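Side-chain contact in protein interacting with Hsp90 1 (Saccharomyces cerevisiae, PDB 4CHH), which takes part in pre-rRNA processing as a component of the R2TP complex, is required for the NOP58-snoRNA interaction, and binds Hsp90: residues 52-55 and 56-59. Numbering follows the deposited sequence.
Sequences KLQD and GRKV
Gln54 and Arg57, the first and last residues of a tight turn, bring their side chains together beside it, crossing at a slant. The glutamine chain runs extended beyond CG and presents OE1 to Arg57 NE, which donates a hydrogen bond of 2.9 Å with an N-H...O angle of 152°. The donor stands above the carbonyl plane of the amide, 56° out of it, while OE1 lies at the edge of the guanidinium. The amide and guanidinium planes stand almost at right angles. A bend at chi2 of Arg57 (-70°) folds its chain back to bring NE within range. Closer to the backbone, Arg57 CG packs 3.7 Å from Gln54 CB and 3.2 Å from Gln54 O. The backbone N of Gln54 is hydrogen-bonded to Tyr111 OH, and Arg57 also touches the Tyr111 side chain. The side chain of Asp55 leaves the backbone pointing away from 56-59, and this residue contributes mainly backbone. Gly56 follows with a positive phi, where a side chain would jam against Asp55 O, so glycine suits this corner. Backbone hydrogen bonds between Leu44 and both Gly56 and Arg57 tie the turn to strand 29-47. The arrangement is a type II beta turn with glycine at its third position, leading into strand 58-66 of the PIH1 N-terminal domain.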
ATOM      1  N   LYS A  52       8.724   9.577  16.575  1.00 15.54           N
ATOM      2  CA  LYS A  52       9.200  10.808  15.946  1.00 16.47           C
ATOM      3  C   LYS A  52       9.649  10.594  14.503  1.00 19.69           C
ATOM      4  O   LYS A  52      10.453   9.705  14.207  1.00 17.72           O
ATOM      5  CB  LYS A  52      10.359  11.428  16.744  1.00 18.79           C
ATOM      6  CG  LYS A  52      10.048  11.692  18.212  1.00 19.69           C
ATOM      7  CD  LYS A  52      11.319  12.109  18.942  1.00 28.93           C
ATOM      8  CE  LYS A  52      11.241  11.888  20.429  1.00 37.70           C
ATOM      9  NZ  LYS A  52      12.545  12.155  21.092  1.00 54.20           N
ATOM     10  N   LEU A  53       9.107  11.417  13.616  1.00 18.44           N
ATOM     11  CA  LEU A  53       9.464  11.492  12.196  1.00 18.63           C
ATOM     12  C   LEU A  53       9.746  12.953  11.883  1.00 23.80           C
ATOM     13  O   LEU A  53       9.235  13.827  12.587  1.00 24.02           O
ATOM     14  CB  LEU A  53       8.373  10.917  11.275  1.00 17.61           C
ATOM     15  CG  LEU A  53       8.059   9.391  11.347  1.00 22.15           C
ATOM     16  CD1 LEU A  53       7.020   9.012  10.280  1.00 22.07           C
ATOM     17  CD2 LEU A  53       9.324   8.529  11.164  1.00 20.12           C
ATOM     18  N   GLN A  54      10.602  13.216  10.901  1.00 20.59           N
ATOM     19  CA  GLN A  54      10.923  14.584  10.468  1.00 20.65           C
ATOM     20  C   GLN A  54       9.979  15.021   9.340  1.00 22.06           C
ATOM     21  O   GLN A  54       9.968  14.387   8.286  1.00 19.38           O
ATOM     22  CB  GLN A  54      12.390  14.669   9.979  1.00 22.13           C
ATOM     23  CG  GLN A  54      13.420  14.253  11.012  1.00 34.12           C
ATOM     24  CD  GLN A  54      14.825  14.425  10.497  1.00 57.86           C
ATOM     25  OE1 GLN A  54      15.212  13.882   9.454  1.00 50.26           O
ATOM     26  NE2 GLN A  54      15.622  15.182  11.226  1.00 57.36           N
ATOM     27  N   ASP A  55       9.207  16.108   9.542  1.00 20.35           N
ATOM     28  CA  ASP A  55       8.324  16.659   8.503  1.00 21.57           C
ATOM     29  C   ASP A  55       9.110  17.065   7.251  1.00 23.35           C
ATOM     30  O   ASP A  55      10.265  17.501   7.353  1.00 20.90           O
ATOM     31  CB  ASP A  55       7.566  17.891   9.028  1.00 25.02           C
ATOM     32  CG  ASP A  55       6.714  17.649  10.259  1.00 38.61           C
ATOM     33  OD1 ASP A  55       6.444  16.465  10.577  1.00 38.56           O
ATOM     34  OD2 ASP A  55       6.308  18.641  10.900  1.00 48.85           O
ATOM     35  N   GLY A  56       8.493  16.865   6.094  1.00 20.17           N
ATOM     36  CA  GLY A  56       9.081  17.251   4.817  1.00 20.12           C
ATOM     37  C   GLY A  56       9.965  16.208   4.164  1.00 22.69           C
ATOM     38  O   GLY A  56      10.397  16.398   3.028  1.00 22.36           O
ATOM     39  N   ARG A  57      10.214  15.092   4.846  1.00 17.87           N
ATOM     40  CA  ARG A  57      11.031  14.033   4.272  1.00 17.39           C
ATOM     41  C   ARG A  57      10.257  13.254   3.215  1.00 19.12           C
ATOM     42  O   ARG A  57       9.026  13.169   3.281  1.00 15.69           O
ATOM     43  CB  ARG A  57      11.560  13.077   5.352  1.00 19.34           C
ATOM     44  CG  ARG A  57      12.450  13.762   6.398  1.00 25.09           C
ATOM     45  CD  ARG A  57      13.788  14.184   5.838  1.00 37.01           C
ATOM     46  NE  ARG A  57      14.580  14.940   6.802  1.00 47.29           N
ATOM     47  CZ  ARG A  57      14.742  16.257   6.758  1.00 67.30           C
ATOM     48  NH1 ARG A  57      14.149  16.976   5.809  1.00 59.38           N
ATOM     49  NH2 ARG A  57      15.495  16.868   7.662  1.00 53.22           N
ATOM     50  N   LYS A  58      11.008  12.695   2.250  1.00 15.98           N
ATOM     51  CA  LYS A  58      10.509  11.866   1.160  1.00 15.80           C
ATOM     52  C   LYS A  58       9.919  10.597   1.712  1.00 16.88           C
ATOM     53  O   LYS A  58      10.426  10.011   2.672  1.00 15.25           O
ATOM     54  CB  LYS A  58      11.624  11.505   0.153  1.00 17.88           C
ATOM     55  CG  LYS A  58      12.153  12.649  -0.697  1.00 34.53           C
ATOM     56  CD  LYS A  58      13.055  12.094  -1.808  1.00 44.68           C
ATOM     57  CE  LYS A  58      14.094  13.092  -2.275  1.00 56.42           C
ATOM     58  NZ  LYS A  58      13.725  13.731  -3.567  1.00 54.92           N
ATOM     59  N   VAL A  59       8.851  10.181   1.097  1.00 14.36           N
ATOM     60  CA  VAL A  59       8.139   8.974   1.459  1.00 14.18           C
ATOM     61  C   VAL A  59       8.030   8.091   0.227  1.00 17.26           C
ATOM     62  O   VAL A  59       7.746   8.572  -0.876  1.00 15.59           O
ATOM     63  CB  VAL A  59       6.740   9.284   2.099  1.00 17.50           C
ATOM     64  CG1 VAL A  59       5.896   8.004   2.221  1.00 18.27           C
ATOM     65  CG2 VAL A  59       6.907   9.924   3.473  1.00 16.98           C
TER